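Local coordinates for protein transcriptional regulator (Vibrio virus VP882, PDB 7DWM) that binds the small signal molecule 3,5-dimethylpyrazin-2-ol in a PAS-type domain and probably regulates transcription by binding DNA through a LuxR-type helix-turn-helix region, at residues L169-L173 against R174-A178; V48-K51 against N52-V55; R133-R136 against A137-L141; D11-I14 against R15-H19; H94-N98 against G99-F103. One frame throughout, in Å; residues are numbered along the deposited sequence.

Interaction 1: residues L169-L173 against R174-A178; sequences LFFLL and RGRTA
The carbonyl oxygen of Phe171 is gripped by two backbone amides of the turn that follows. Arg176 N donates to Phe171 O at 3.2 Å. Arg174 N reaches the same oxygen in a weaker bond. A weak bond from Gly175 N to Leu172 O, 3.3 Å, closes the type I turn from Leu172 to Gly175.

Arg174 folds back over the helix end. Its NH1 donates to Phe170 O at 3.1 Å. This bond is nearly straight, at 166°. It lies in the carbonyl plane on a lone pair, and the oxygen also sits at the edge of the guanidinium, in its plane. The same group rests flat on the Phe170 ring, with planes 5° apart and centres separated by 3.6 Å. This is a cation-pi stack. CD of Arg174 adds a CH-pi contact over the same face, 3.9 Å from the ring centroid. Phe170 presents its ring here because CG is anti to the backbone N (chi1 -174°).

The rest of the guanidinium is also held. NH2 bonds to Tyr221 O, and NE forms a salt bridge with Glu135 of the second subunit. Arg174 is thus fixed by stacking, by its own helix end and by the other chain. On another side, CG of Arg176 packs on Phe171 CB at 4.0 Å.

Gly175, with positive phi, is the C-prime residue of a Schellman motif. It ends helix 163-172 and turns the chain toward helix 178-185 in the LuxR-type helix-turn-helix region.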
# COMPACT_ATOMS: atom_id res chain seq x y z
N LEU A 169 -6.23 3.38 22.76
CA LEU A 169 -4.81 3.23 22.43
C LEU A 169 -4.56 3.44 20.94
O LEU A 169 -3.55 4.03 20.56
CB LEU A 169 -4.31 1.86 22.88
CG LEU A 169 -2.80 1.66 22.74
CD1 LEU A 169 -2.08 2.64 23.64
CD2 LEU A 169 -2.41 0.23 23.07
N PHE A 170 -5.45 2.92 20.08
CA PHE A 170 -5.35 3.17 18.65
C PHE A 170 -5.23 4.66 18.37
O PHE A 170 -4.39 5.09 17.56
CB PHE A 170 -6.57 2.59 17.92
CG PHE A 170 -6.48 2.67 16.42
CD1 PHE A 170 -6.96 3.78 15.74
CD2 PHE A 170 -5.92 1.64 15.68
CE1 PHE A 170 -6.87 3.86 14.36
CE2 PHE A 170 -5.84 1.71 14.30
CZ PHE A 170 -6.31 2.82 13.64
N PHE A 171 -6.05 5.47 19.03
CA PHE A 171 -6.00 6.90 18.74
C PHE A 171 -4.89 7.62 19.51
O PHE A 171 -4.41 8.66 19.05
CB PHE A 171 -7.37 7.53 18.98
CG PHE A 171 -8.37 7.16 17.93
CD1 PHE A 171 -8.15 7.47 16.60
CD2 PHE A 171 -9.53 6.47 18.26
CE1 PHE A 171 -9.06 7.12 15.62
CE2 PHE A 171 -10.44 6.12 17.29
CZ PHE A 171 -10.21 6.45 15.97
N LEU A 172 -4.48 7.09 20.66
CA LEU A 172 -3.33 7.64 21.37
C LEU A 172 -2.06 7.51 20.53
O LEU A 172 -1.30 8.47 20.37
CB LEU A 172 -3.15 6.94 22.71
CG LEU A 172 -3.78 7.53 23.97
CD1 LEU A 172 -3.06 6.98 25.19
CD2 LEU A 172 -3.75 9.05 23.96
N LEU A 173 -1.82 6.31 19.99
CA LEU A 173 -0.67 6.07 19.12
C LEU A 173 -0.72 6.86 17.82
O LEU A 173 0.27 6.85 17.08
CB LEU A 173 -0.57 4.57 18.80
CG LEU A 173 -0.32 3.65 19.99
CD1 LEU A 173 -0.42 2.19 19.57
CD2 LEU A 173 1.04 3.93 20.60
N ARG A 174 -1.83 7.54 17.53
CA ARG A 174 -2.00 8.26 16.28
C ARG A 174 -2.12 9.77 16.49
O ARG A 174 -2.77 10.47 15.70
CB ARG A 174 -3.22 7.73 15.52
CG ARG A 174 -2.86 6.75 14.40
CD ARG A 174 -3.83 5.57 14.35
NE ARG A 174 -3.25 4.43 13.65
CZ ARG A 174 -2.87 3.30 14.24
NH1 ARG A 174 -3.03 3.16 15.55
NH2 ARG A 174 -2.35 2.31 13.53
N GLY A 175 -1.51 10.28 17.56
CA GLY A 175 -1.36 11.71 17.76
C GLY A 175 -2.54 12.42 18.39
O GLY A 175 -2.49 13.66 18.51
N ARG A 176 -3.58 11.71 18.79
CA ARG A 176 -4.70 12.36 19.47
C ARG A 176 -4.40 12.50 20.96
O ARG A 176 -3.61 11.73 21.53
CB ARG A 176 -5.99 11.56 19.28
CG ARG A 176 -6.29 11.16 17.85
CD ARG A 176 -6.33 12.36 16.92
NE ARG A 176 -7.33 12.21 15.87
CZ ARG A 176 -7.19 11.42 14.81
NH1 ARG A 176 -6.09 10.71 14.65
NH2 ARG A 176 -8.16 11.35 13.91
N THR A 177 -5.02 13.49 21.58
CA THR A 177 -4.92 13.67 23.02
C THR A 177 -6.22 13.22 23.68
O THR A 177 -7.20 12.90 23.01
CB THR A 177 -4.62 15.13 23.37
OG1 THR A 177 -4.69 15.32 24.79
CG2 THR A 177 -5.60 16.06 22.69
N ALA A 178 -6.21 13.19 25.01
CA ALA A 178 -7.35 12.63 25.74
C ALA A 178 -8.64 13.37 25.41
O ALA A 178 -9.71 12.75 25.37
CB ALA A 178 -7.08 12.67 27.24

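Interaction 2: residues V48-K51 against N52-V55; sequences VGMK and NRNV
Met50 and Arg53 meet through the end of one side chain and the middle and end of the other. The methionine sulfur SD of Met50 lies 3.6 Å from Arg53 CD. CE of Met50 comes nearest to Arg53 NH1 and lies 3.5 Å from Arg53 CD. The thioether passes the arginine chain at an angle, and its methyl comes to the guanidinium obliquely. Val55 touches the same sulfur through CG2, with Met50 SD to Val55 CG2 at 3.6 Å. Arg53 and Val55 both contribute to the packing around Met50 SD.

The backbone helps to set this up. Met50 is the centre of an inverse gamma turn. The turn carries a weak bond from Lys51 N to Gly49 O, 2.8 Å. It belongs to the loop that leaves helix 42-47 of the PAS fold and leads toward helix 71-80. Past the turn the chain bends back, which brings the CA atoms of Met50 and Arg53 to 5.2 Å from each other.

Side-chain torsions complete the approach. Met50 is bent at both chi2 (-68°) and chi3 (76°), which curls its methyl toward the arginine. In Arg53 a bend at chi3 brings the guanidinium to the methyl CE of Met50.

Farther out, Arg53 NH1 forms a salt bridge with Asp64 OD2. That charge pair probably fixes the guanidinium beside the methionine methyl. Met63 touches both Met50 and Arg53, and Arg45 of helix 42-47 packs on Met50. The side chain of Met50 lies about 10 Å from the bound 3,5-dimethylpyrazin-2-ol.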
# COMPACT_ATOMS: atom_id res chain seq x y z
N VAL A 48 -14.70 -16.57 -4.27
CA VAL A 48 -16.14 -16.78 -4.20
C VAL A 48 -16.31 -18.30 -4.26
O VAL A 48 -15.35 -19.01 -4.57
CB VAL A 48 -16.86 -16.03 -5.34
CG1 VAL A 48 -18.36 -16.30 -5.36
CG2 VAL A 48 -16.59 -14.54 -5.23
N GLY A 49 -17.50 -18.81 -3.96
CA GLY A 49 -17.75 -20.24 -3.91
C GLY A 49 -17.58 -20.99 -5.22
O GLY A 49 -17.82 -22.20 -5.28
N MET A 50 -17.16 -20.28 -6.27
CA MET A 50 -17.12 -20.83 -7.63
C MET A 50 -15.83 -21.63 -7.86
O MET A 50 -15.04 -21.39 -8.77
CB MET A 50 -17.26 -19.69 -8.64
CG MET A 50 -18.36 -18.68 -8.30
SD MET A 50 -20.07 -19.29 -8.41
CE MET A 50 -20.21 -20.27 -6.93
N LYS A 51 -15.63 -22.62 -6.99
CA LYS A 51 -14.42 -23.49 -7.03
C LYS A 51 -14.25 -24.09 -8.43
O LYS A 51 -13.24 -23.80 -9.07
CB LYS A 51 -14.54 -24.63 -6.02
CG LYS A 51 -13.23 -25.13 -5.43
CD LYS A 51 -12.30 -25.71 -6.46
CE LYS A 51 -11.25 -26.61 -5.84
NZ LYS A 51 -11.78 -27.38 -4.69
N ASN A 52 -15.16 -24.97 -8.83
CA ASN A 52 -15.08 -25.56 -10.16
C ASN A 52 -16.18 -25.13 -11.11
O ASN A 52 -16.09 -25.43 -12.30
CB ASN A 52 -15.04 -27.09 -10.08
CG ASN A 52 -15.94 -27.65 -9.00
OD1 ASN A 52 -16.86 -26.98 -8.52
ND2 ASN A 52 -15.68 -28.88 -8.60
N ARG A 53 -17.26 -24.55 -10.57
CA ARG A 53 -18.33 -24.06 -11.47
C ARG A 53 -17.74 -22.81 -12.11
O ARG A 53 -17.36 -21.91 -11.38
CB ARG A 53 -19.68 -23.92 -10.77
CG ARG A 53 -19.87 -22.68 -9.93
CD ARG A 53 -21.26 -22.59 -9.32
NE ARG A 53 -21.58 -23.80 -8.57
CZ ARG A 53 -22.01 -23.82 -7.32
NH1 ARG A 53 -22.18 -22.70 -6.64
NH2 ARG A 53 -22.26 -24.98 -6.74
N ASN A 54 -17.72 -22.76 -13.43
CA ASN A 54 -16.97 -21.71 -14.16
C ASN A 54 -17.81 -20.47 -14.43
O ASN A 54 -17.29 -19.65 -15.16
CB ASN A 54 -16.63 -22.17 -15.58
CG ASN A 54 -15.46 -23.11 -15.67
OD1 ASN A 54 -15.39 -24.10 -14.95
ND2 ASN A 54 -14.54 -22.83 -16.57
N VAL A 55 -18.94 -20.28 -13.74
CA VAL A 55 -19.93 -19.23 -14.12
C VAL A 55 -19.31 -17.85 -14.39
O VAL A 55 -18.52 -17.36 -13.59
CB VAL A 55 -21.06 -19.15 -13.07
CG1 VAL A 55 -22.42 -19.45 -13.67
CG2 VAL A 55 -20.80 -20.07 -11.89

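Interaction 3: residues R133-R136 against A137-L141; sequences RIER and AVVEL
The guanidinium of Arg136 and the carboxylate of Glu140 are turned well away from coplanar, with their planes 75° apart. The two side chains lie side by side and point the same way. NH1 does the touching. Arg136 NH1 forms a salt bridge to Glu140 OE1 at 2.7 Å, and OE2 of Glu140 is close too, 2.9 Å from the same nitrogen. The carboxylate thus meets one guanidinium nitrogen with both oxygens, not two nitrogens in a paired, flat fashion. OE1 comes to the guanidinium at a slant. NH2 of Arg136 bends back over the helix backbone, 3.6 Å from Ala137 N. Arg136 has CG between its backbone N and carbonyl carbon (chi1 73°), and bends at chi2 and chi3 (-81°) bring NH1 to the glutamate. Glu140 reaches out with an extended chain.

Behind this pair runs regular helical bonding. Val138 N donates to Ile134 O at 2.8 Å and Val139 N to Glu135 O at 3.0 Å. The last bond of the set joins Glu140 N to Arg136 O, also 3.0 Å. Arg136 and Glu140 are therefore tied through both backbone and side chain.

A different side of the helix is apolar. CG2 of Ile134 meets CG2 of Val138 at 3.7 Å. Ile134 also packs on Leu237 of the second subunit, and Val138 on Leu91 of that subunit. Glu135 OE1 bonds to Ser222 OG of its own chain.

The arrangement is an i to i+4 salt bridge at the C-terminal end of helix 127-139, from its last turn to the first residue after it, on a helix with one side against the partner chain.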
# COMPACT_ATOMS: atom_id res chain seq x y z
N ARG A 133 3.82 -10.25 7.25
CA ARG A 133 5.14 -10.47 6.66
C ARG A 133 5.87 -9.14 6.41
O ARG A 133 7.02 -8.96 6.84
CB ARG A 133 5.01 -11.28 5.37
CG ARG A 133 4.52 -12.70 5.58
CD ARG A 133 3.96 -13.32 4.30
NE ARG A 133 4.97 -13.47 3.26
CZ ARG A 133 4.71 -13.47 1.95
NH1 ARG A 133 3.46 -13.34 1.53
NH2 ARG A 133 5.69 -13.61 1.07
N ILE A 134 5.19 -8.19 5.76
CA ILE A 134 5.81 -6.89 5.52
C ILE A 134 6.02 -6.13 6.83
O ILE A 134 6.93 -5.31 6.93
CB ILE A 134 5.00 -6.05 4.50
CG1 ILE A 134 5.02 -6.66 3.09
CG2 ILE A 134 5.56 -4.66 4.38
CD1 ILE A 134 3.64 -6.89 2.51
N GLU A 135 5.20 -6.38 7.86
CA GLU A 135 5.42 -5.66 9.11
C GLU A 135 6.70 -6.11 9.79
O GLU A 135 7.47 -5.27 10.28
CB GLU A 135 4.23 -5.85 10.05
CG GLU A 135 4.41 -5.11 11.36
CD GLU A 135 3.93 -5.91 12.55
OE1 GLU A 135 3.19 -5.36 13.38
OE2 GLU A 135 4.31 -7.10 12.66
N ARG A 136 6.95 -7.42 9.83
CA ARG A 136 8.20 -7.88 10.42
C ARG A 136 9.39 -7.41 9.58
O ARG A 136 10.42 -7.00 10.14
CB ARG A 136 8.19 -9.40 10.60
CG ARG A 136 8.33 -10.19 9.34
CD ARG A 136 9.04 -11.52 9.58
NE ARG A 136 10.49 -11.40 9.65
CZ ARG A 136 11.27 -10.97 8.65
NH1 ARG A 136 12.58 -10.91 8.83
NH2 ARG A 136 10.75 -10.62 7.49
N ALA A 137 9.24 -7.41 8.25
CA ALA A 137 10.32 -6.89 7.40
C ALA A 137 10.59 -5.41 7.67
O ALA A 137 11.75 -5.00 7.80
CB ALA A 137 9.96 -7.12 5.93
N VAL A 138 9.54 -4.59 7.75
CA VAL A 138 9.69 -3.15 7.94
C VAL A 138 10.25 -2.81 9.32
O VAL A 138 11.02 -1.86 9.47
CB VAL A 138 8.35 -2.44 7.68
CG1 VAL A 138 8.41 -0.99 8.12
CG2 VAL A 138 7.99 -2.51 6.20
N VAL A 139 9.88 -3.57 10.36
CA VAL A 139 10.39 -3.20 11.68
C VAL A 139 11.80 -3.76 11.90
O VAL A 139 12.52 -3.27 12.77
CB VAL A 139 9.44 -3.63 12.81
CG1 VAL A 139 8.04 -3.08 12.58
CG2 VAL A 139 9.43 -5.14 12.96
N GLU A 140 12.22 -4.78 11.13
CA GLU A 140 13.63 -5.13 11.16
C GLU A 140 14.40 -4.41 10.07
O GLU A 140 15.60 -4.65 9.89
CB GLU A 140 13.82 -6.65 11.07
CG GLU A 140 14.01 -7.22 9.68
CD GLU A 140 14.31 -8.70 9.72
OE1 GLU A 140 13.87 -9.36 10.68
OE2 GLU A 140 14.98 -9.21 8.79
N LEU A 141 13.72 -3.50 9.35
CA LEU A 141 14.38 -2.45 8.59
C LEU A 141 14.96 -1.38 9.52
O LEU A 141 15.90 -0.67 9.14
CB LEU A 141 13.38 -1.84 7.61
CG LEU A 141 13.58 -0.51 6.88
CD1 LEU A 141 14.87 -0.49 6.09
CD2 LEU A 141 12.37 -0.22 5.99

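Interaction 4: residues D11-I14 against R15-H19; sequences DAYI and RSLIH
Tyr13 and Leu17 cross at a slant, with the leucine over one face of the phenol ring. Leu17 CG sits above the ring in a CH-pi contact, 4.1 Å from its centroid and 15° off the ring normal. CD1 of Leu17 reaches Tyr13 CZ at 3.4 Å, and CD2 lies on the CE2 side. The two methyl branches thus spread over the outer part of the ring. Tyr13 has CG anti to its backbone N (chi1 169°), while Leu17 has CG anti to its carbonyl carbon. These torsions bring the ring and the branched end together.

Asp11 and Arg15 meet elsewhere on the helix surface. OD1 of Asp11 forms a salt bridge with NH1 of Arg15, modelled at 2.5 Å. That value is very short, so the exact geometry is doubtful. The carboxylate and guanidinium planes are 40° apart, and the groups are not paired flat.

Backbone bonds keep both pairs in step. Arg15 N donates to Asp11 O at 3.1 Å, and Leu17 N donates to Tyr13 O at 2.9 Å.

The Tyr13 ring also meets His19 of the second subunit, and His19 of this chain meets Tyr13 of the other in return. Ser16 packs on Ser16 of the second subunit. Tyr13 with Leu17, and Asp11 with Arg15, are i to i+4 pairs along helix 7-21, and the tyrosine side belongs to the helix-to-helix dimer interface.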
# COMPACT_ATOMS: atom_id res chain seq x y z
N ASP A 11 -10.81 -8.24 -29.70
CA ASP A 11 -10.99 -9.58 -29.16
C ASP A 11 -9.68 -10.34 -28.98
O ASP A 11 -9.54 -11.13 -28.02
CB ASP A 11 -11.91 -10.38 -30.08
CG ASP A 11 -12.41 -11.66 -29.44
OD1 ASP A 11 -11.64 -12.64 -29.41
OD2 ASP A 11 -13.57 -11.69 -28.97
N ALA A 12 -8.67 -10.04 -29.81
CA ALA A 12 -7.33 -10.54 -29.55
C ALA A 12 -6.77 -9.98 -28.24
O ALA A 12 -6.14 -10.71 -27.47
CB ALA A 12 -6.41 -10.20 -30.72
N TYR A 13 -6.99 -8.69 -27.98
CA TYR A 13 -6.52 -8.07 -26.75
C TYR A 13 -7.21 -8.67 -25.52
O TYR A 13 -6.57 -8.89 -24.49
CB TYR A 13 -6.74 -6.55 -26.84
CG TYR A 13 -6.55 -5.78 -25.56
CD1 TYR A 13 -7.64 -5.33 -24.84
CD2 TYR A 13 -5.28 -5.49 -25.08
CE1 TYR A 13 -7.48 -4.61 -23.67
CE2 TYR A 13 -5.11 -4.77 -23.91
CZ TYR A 13 -6.21 -4.34 -23.20
OH TYR A 13 -6.07 -3.63 -22.03
N ILE A 14 -8.51 -8.97 -25.62
CA ILE A 14 -9.22 -9.54 -24.47
C ILE A 14 -8.74 -10.96 -24.19
O ILE A 14 -8.61 -11.37 -23.02
CB ILE A 14 -10.74 -9.46 -24.69
CG1 ILE A 14 -11.33 -8.23 -23.99
CG2 ILE A 14 -11.46 -10.73 -24.20
CD1 ILE A 14 -10.71 -6.92 -24.43
N ARG A 15 -8.47 -11.76 -25.23
CA ARG A 15 -7.96 -13.10 -24.97
C ARG A 15 -6.51 -13.06 -24.50
O ARG A 15 -6.09 -13.90 -23.69
CB ARG A 15 -8.11 -14.00 -26.20
CG ARG A 15 -7.09 -13.79 -27.32
CD ARG A 15 -7.36 -14.75 -28.48
NE ARG A 15 -8.68 -14.55 -29.07
CZ ARG A 15 -9.75 -15.29 -28.81
NH1 ARG A 15 -10.91 -15.03 -29.40
NH2 ARG A 15 -9.67 -16.30 -27.95
N SER A 16 -5.73 -12.10 -25.00
CA SER A 16 -4.49 -11.73 -24.32
C SER A 16 -4.70 -11.56 -22.83
O SER A 16 -3.95 -12.12 -22.03
CB SER A 16 -3.92 -10.46 -24.94
OG SER A 16 -4.17 -10.43 -26.34
N LEU A 17 -5.71 -10.79 -22.42
CA LEU A 17 -5.75 -10.43 -21.00
C LEU A 17 -6.27 -11.57 -20.12
O LEU A 17 -5.89 -11.67 -18.96
CB LEU A 17 -6.61 -9.18 -20.78
CG LEU A 17 -6.21 -7.85 -21.44
CD1 LEU A 17 -7.21 -6.79 -21.01
CD2 LEU A 17 -4.79 -7.42 -21.11
N ILE A 18 -7.12 -12.46 -20.66
CA ILE A 18 -7.38 -13.72 -19.95
C ILE A 18 -6.16 -14.64 -19.90
O ILE A 18 -5.93 -15.30 -18.87
CB ILE A 18 -8.67 -14.47 -20.39
CG1 ILE A 18 -9.95 -13.62 -20.58
CG2 ILE A 18 -8.75 -15.90 -19.92
CD1 ILE A 18 -10.41 -13.33 -22.00
N HIS A 19 -5.35 -14.71 -20.95
CA HIS A 19 -4.12 -15.48 -20.76
C HIS A 19 -3.25 -14.83 -19.67
O HIS A 19 -2.62 -15.53 -18.87
CB HIS A 19 -3.30 -15.63 -22.04
CG HIS A 19 -2.00 -16.32 -21.79
ND1 HIS A 19 -1.94 -17.67 -21.47
CD2 HIS A 19 -0.74 -15.86 -21.70
CE1 HIS A 19 -0.68 -18.01 -21.25
NE2 HIS A 19 0.07 -16.93 -21.38

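Interaction 5: residues H94-N98 against G99-F103; sequences HPYAN and GWRVF
The beta hairpin of strands 88-96 and 99-110 pairs His94 with Arg101 and Tyr96 with Gly99, just before and after its tight turn. His94 N donates to Arg101 O at 3.0 Å, and Arg101 N returns a bond to His94 O at 2.9 Å. Nearer the turn, Gly99 N reaches Tyr96 O at 2.9 Å. Ala97 and Asn98 form the bend between.

Pro95 and Trp100 make the non-hydrogen-bonded pair, and their side chains lie together on one face of the sheet. The proline ring covers a face of the indole. CD of Pro95 makes a CH-pi contact 3.6 Å from the centroid of the six-membered ring of Trp100, 10° off the normal, and CB of Pro95 lies 3.6 Å from Trp100 CE2.

These are neighbouring strands of the antiparallel PAS sheet, and the opposite face lines the ligand pocket. Tyr96 sits there, its side chain about 4 Å from the bound 3,5-dimethylpyrazin-2-ol. The edge of its ring receives Arg101 CB, 3.4 Å from Tyr96 CD2. CE2 of Tyr96 touches Phe103 CD2 at 3.7 Å, with the two ring planes 68° apart. Tyr96 has CG anti to its carbonyl carbon (chi1 -61°), which swings the ring across toward strand 99-110. The hydroxyl of Tyr96 bonds to Asp92 O, and the carboxylate oxygen OD1 of Asp92 is hydrogen-bonded to His94 NE2. The guanidinium of Arg101 forms a salt bridge with Asp126.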
# COMPACT_ATOMS: atom_id res chain seq x y z
N HIS A 94 -14.38 -9.57 4.01
CA HIS A 94 -15.53 -10.42 3.72
C HIS A 94 -15.30 -11.82 4.26
O HIS A 94 -14.16 -12.29 4.33
CB HIS A 94 -15.79 -10.51 2.21
CG HIS A 94 -16.36 -9.26 1.62
ND1 HIS A 94 -17.68 -8.89 1.77
CD2 HIS A 94 -15.79 -8.29 0.87
CE1 HIS A 94 -17.90 -7.75 1.15
NE2 HIS A 94 -16.76 -7.36 0.59
N PRO A 95 -16.37 -12.53 4.63
CA PRO A 95 -16.30 -13.98 4.89
C PRO A 95 -16.27 -14.76 3.58
O PRO A 95 -17.25 -15.32 3.11
CB PRO A 95 -17.57 -14.24 5.70
CG PRO A 95 -18.54 -13.23 5.18
CD PRO A 95 -17.73 -12.00 4.85
N TYR A 96 -15.09 -14.79 2.97
CA TYR A 96 -14.91 -15.48 1.70
C TYR A 96 -15.05 -16.99 1.91
O TYR A 96 -15.14 -17.49 3.04
CB TYR A 96 -13.56 -15.13 1.09
CG TYR A 96 -13.40 -13.65 0.78
CD1 TYR A 96 -14.15 -13.05 -0.22
CD2 TYR A 96 -12.50 -12.87 1.49
CE1 TYR A 96 -14.01 -11.70 -0.51
CE2 TYR A 96 -12.35 -11.52 1.21
CZ TYR A 96 -13.11 -10.94 0.21
OH TYR A 96 -12.96 -9.60 -0.07
N ALA A 97 -15.06 -17.72 0.79
CA ALA A 97 -15.38 -19.14 0.79
C ALA A 97 -14.51 -19.97 1.73
O ALA A 97 -14.86 -21.12 2.01
CB ALA A 97 -15.26 -19.69 -0.63
N ASN A 98 -13.39 -19.43 2.22
CA ASN A 98 -12.54 -20.16 3.16
C ASN A 98 -12.20 -19.29 4.36
O ASN A 98 -11.05 -19.25 4.81
CB ASN A 98 -11.28 -20.67 2.47
CG ASN A 98 -10.79 -21.98 3.07
OD1 ASN A 98 -10.74 -22.14 4.29
ND2 ASN A 98 -10.43 -22.93 2.21
N GLY A 99 -13.18 -18.59 4.90
CA GLY A 99 -13.01 -17.80 6.10
C GLY A 99 -12.99 -16.31 5.81
O GLY A 99 -13.04 -15.86 4.67
N TRP A 100 -12.98 -15.54 6.90
CA TRP A 100 -12.89 -14.10 6.78
C TRP A 100 -11.51 -13.69 6.28
O TRP A 100 -10.49 -14.21 6.74
CB TRP A 100 -13.17 -13.43 8.13
CG TRP A 100 -14.63 -13.30 8.44
CD1 TRP A 100 -15.43 -14.26 9.00
CD2 TRP A 100 -15.46 -12.16 8.23
NE1 TRP A 100 -16.71 -13.78 9.15
CE2 TRP A 100 -16.75 -12.49 8.68
CE3 TRP A 100 -15.24 -10.88 7.69
CZ2 TRP A 100 -17.82 -11.60 8.61
CZ3 TRP A 100 -16.30 -10.00 7.63
CH2 TRP A 100 -17.58 -10.36 8.08
N ARG A 101 -11.48 -12.76 5.34
CA ARG A 101 -10.22 -12.23 4.84
C ARG A 101 -10.35 -10.73 4.60
O ARG A 101 -11.45 -10.19 4.41
CB ARG A 101 -9.77 -12.92 3.53
CG ARG A 101 -9.61 -14.44 3.61
CD ARG A 101 -8.49 -14.86 4.55
NE ARG A 101 -7.17 -14.85 3.92
CZ ARG A 101 -6.12 -15.52 4.38
NH1 ARG A 101 -6.24 -16.25 5.49
NH2 ARG A 101 -4.96 -15.45 3.75
N VAL A 102 -9.19 -10.08 4.61
CA VAL A 102 -9.03 -8.66 4.37
C VAL A 102 -8.35 -8.53 3.02
O VAL A 102 -7.13 -8.69 2.91
CB VAL A 102 -8.21 -7.98 5.47
CG1 VAL A 102 -8.10 -6.49 5.23
CG2 VAL A 102 -8.81 -8.27 6.85
N PHE A 103 -9.12 -8.26 1.97
CA PHE A 103 -8.55 -8.08 0.65
C PHE A 103 -8.50 -6.61 0.28
O PHE A 103 -9.26 -5.78 0.78
CB PHE A 103 -9.37 -8.84 -0.40
CG PHE A 103 -8.81 -10.19 -0.74
CD1 PHE A 103 -8.31 -10.44 -2.01
CD2 PHE A 103 -8.78 -11.20 0.20
CE1 PHE A 103 -7.79 -11.68 -2.33
CE2 PHE A 103 -8.26 -12.44 -0.11
CZ PHE A 103 -7.77 -12.68 -1.38

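Interactions 2 and 5 belong to the PAS fold near the bound 3,5-dimethylpyrazin-2-ol. They touch where Ala97 CB lies 4.0 Å from Val48 O. Interaction 5 supplies a pocket residue, Tyr96, while Met50 of interaction 2 stands farther back. Interaction 1 lies in the LuxR-type region, its centre about 29 Å from that of interaction 5 and about 44 Å from that of interaction 2. Interactions 1, 3 and 4 all touch the second subunit. Interactions 1 and 3 also meet across the dimer, one from each chain. Interaction 4 joins the subunits at the far end, about 49 Å from interaction 1 between centres.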